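PDB 5XB0: peptidyl-prolyl cis-trans isomerase from [Pseudomonas syringae] pv. tomato str. DC3000, which probably catalyses the cis-trans isomerisation of peptide bonds preceding proline in proteins, through the FKBP-type domain that makes up most of this fragment. Local coordinates for residues 82-87 with 122-127. Residues are numbered along the deposited sequence; the frame is centred on the assembly and turned at random.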
loop_
_atom_site.group_PDB
_atom_site.type_symbol
_atom_site.label_atom_id
_atom_site.label_comp_id
_atom_site.label_asym_id
_atom_site.label_seq_id
_atom_site.Cartn_x
_atom_site.Cartn_y
_atom_site.Cartn_z
ATOM N N SER A 82 1.588 -4.201 -7.189
ATOM C CA SER A 82 3.041 -4.224 -7.187
ATOM C C SER A 82 3.636 -3.459 -6.007
ATOM O O SER A 82 4.734 -3.780 -5.573
ATOM C CB SER A 82 3.586 -3.697 -8.524
ATOM O OG SER A 82 3.057 -2.432 -8.840
ATOM N N GLY A 83 2.910 -2.485 -5.463
ATOM C CA GLY A 83 3.384 -1.764 -4.297
ATOM C C GLY A 83 3.531 -2.668 -3.079
ATOM O O GLY A 83 4.426 -2.479 -2.264
ATOM N N TRP A 84 2.641 -3.653 -2.944
ATOM C CA TRP A 84 2.813 -4.647 -1.873
ATOM C C TRP A 84 4.018 -5.546 -2.156
ATOM O O TRP A 84 4.809 -5.856 -1.262
ATOM C CB TRP A 84 1.565 -5.522 -1.715
ATOM C CG TRP A 84 0.457 -4.944 -0.873
ATOM C CD1 TRP A 84 0.090 -3.634 -0.775
ATOM C CD2 TRP A 84 -0.426 -5.676 -0.019
ATOM N NE1 TRP A 84 -0.971 -3.504 0.093
ATOM C CE2 TRP A 84 -1.308 -4.746 0.565
ATOM C CE3 TRP A 84 -0.557 -7.034 0.303
ATOM C CZ2 TRP A 84 -2.304 -5.127 1.463
ATOM C CZ3 TRP A 84 -1.552 -7.414 1.201
ATOM C CH2 TRP A 84 -2.413 -6.462 1.763
ATOM N N THR A 85 4.134 -5.988 -3.405
ATOM C CA THR A 85 5.221 -6.878 -3.786
ATOM C C THR A 85 6.585 -6.336 -3.376
ATOM O O THR A 85 7.399 -7.041 -2.793
ATOM C CB THR A 85 5.226 -7.123 -5.293
ATOM O OG1 THR A 85 3.943 -7.620 -5.693
ATOM C CG2 THR A 85 6.300 -8.149 -5.651
ATOM N N SER A 86 6.842 -5.078 -3.702
ATOM C CA SER A 86 8.133 -4.502 -3.390
ATOM C C SER A 86 8.234 -4.118 -1.921
ATOM O O SER A 86 9.230 -4.406 -1.276
ATOM C CB SER A 86 8.411 -3.281 -4.269
ATOM O OG SER A 86 7.369 -2.336 -4.160
ATOM N N ALA A 87 7.215 -3.448 -1.396
ATOM C CA ALA A 87 7.352 -2.891 -0.057
ATOM C C ALA A 87 7.453 -3.988 0.995
ATOM O O ALA A 87 8.261 -3.896 1.923
ATOM C CB ALA A 87 6.184 -1.964 0.258
ATOM N N LEU A 122 -3.164 4.881 -2.597
ATOM C CA LEU A 122 -3.857 4.092 -1.575
ATOM C C LEU A 122 -3.089 4.112 -0.266
ATOM O O LEU A 122 -1.860 4.113 -0.269
ATOM C CB LEU A 122 -4.038 2.648 -2.043
ATOM C CG LEU A 122 -4.759 2.463 -3.382
ATOM C CD1 LEU A 122 -4.885 0.976 -3.714
ATOM C CD2 LEU A 122 -6.132 3.126 -3.315
ATOM N N VAL A 123 -3.815 4.113 0.848
ATOM C CA VAL A 123 -3.192 4.107 2.170
ATOM C C VAL A 123 -3.539 2.817 2.886
ATOM O O VAL A 123 -4.707 2.527 3.104
ATOM C CB VAL A 123 -3.653 5.300 3.018
ATOM C CG1 VAL A 123 -2.929 5.315 4.346
ATOM C CG2 VAL A 123 -3.417 6.615 2.252
ATOM N N PHE A 124 -2.521 2.029 3.215
ATOM C CA PHE A 124 -2.732 0.761 3.913
ATOM C C PHE A 124 -2.185 0.794 5.320
ATOM O O PHE A 124 -1.135 1.373 5.568
ATOM C CB PHE A 124 -2.050 -0.386 3.172
ATOM C CG PHE A 124 -2.721 -0.775 1.902
ATOM C CD1 PHE A 124 -3.712 -1.741 1.904
ATOM C CD2 PHE A 124 -2.344 -0.202 0.700
ATOM C CE1 PHE A 124 -4.332 -2.117 0.715
ATOM C CE2 PHE A 124 -2.969 -0.570 -0.490
ATOM C CZ PHE A 124 -3.958 -1.533 -0.475
ATOM N N GLU A 125 -2.891 0.158 6.245
ATOM C CA GLU A 125 -2.261 -0.222 7.494
ATOM C C GLU A 125 -2.165 -1.743 7.494
ATOM O O GLU A 125 -3.162 -2.411 7.271
ATOM C CB GLU A 125 -3.053 0.304 8.690
ATOM C CG GLU A 125 -2.982 1.825 8.780
ATOM C CD GLU A 125 -3.247 2.360 10.172
ATOM O OE1 GLU A 125 -3.163 1.578 11.145
ATOM O OE2 GLU A 125 -3.530 3.572 10.290
ATOM N N ILE A 126 -0.960 -2.273 7.705
ATOM C CA ILE A 126 -0.698 -3.700 7.556
ATOM C C ILE A 126 0.029 -4.254 8.768
ATOM O O ILE A 126 1.011 -3.679 9.218
ATOM C CB ILE A 126 0.152 -3.981 6.299
ATOM C CG1 ILE A 126 -0.562 -3.471 5.048
ATOM C CG2 ILE A 126 0.472 -5.468 6.178
ATOM C CD1 ILE A 126 0.255 -3.593 3.799
ATOM N N GLU A 127 -0.474 -5.358 9.304
ATOM C CA GLU A 127 0.240 -6.124 10.322
ATOM C C GLU A 127 0.720 -7.423 9.696
ATOM O O GLU A 127 -0.080 -8.181 9.145
ATOM C CB GLU A 127 -0.647 -6.420 11.532
ATOM C CG GLU A 127 0.123 -7.172 12.625
ATOM C CD GLU A 127 -0.700 -7.466 13.857
ATOM O OE1 GLU A 127 -0.081 -7.710 14.918
ATOM O OE2 GLU A 127 -1.951 -7.464 13.764
#
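Trp84 and Phe124 meet edge to face at the centre of the FKBP fold, where the short helix 82-87 packs against the concave side of the curved antiparallel sheet. The five-membered ring of the indole points its edge at the phenyl face, with the two planes at 76° and the ring centroids 4.5 Å apart. Trp84 NE1 stands over the middle of that face, 3.6 Å from Phe124 CZ, and its polar N-H can thus meet pi electrons. The six-membered ring joins in through Trp84 CZ2, 3.7 Å from Phe124 CD1. Ile126, two residues along the strand and on the same side of it, approaches the indole at a slant, with CD1 3.8 Å from Trp84 CE2. The extended CG1-CD1 branch of Ile126 (chi2 175°) carries CD1 to the indole. With the CA atoms of Trp84 and Phe124 9.7 Å apart, their long flat side chains span the distance between helix and sheet. Tyr56 makes a further edge-to-face pair with Trp84, and Val54 and Ile101 also touch the indole. In other FKBPs the tryptophan of this helix forms the floor of the proline-binding pocket, and Trp84 probably has the same place here; a tartaric acid molecule, probably from the crystallisation liquor, lies about 4 Å from its side chain. Helical backbone bonding holds the tryptophan's own turn, with Ala87 N donating to Gly83 O at 3.1 Å.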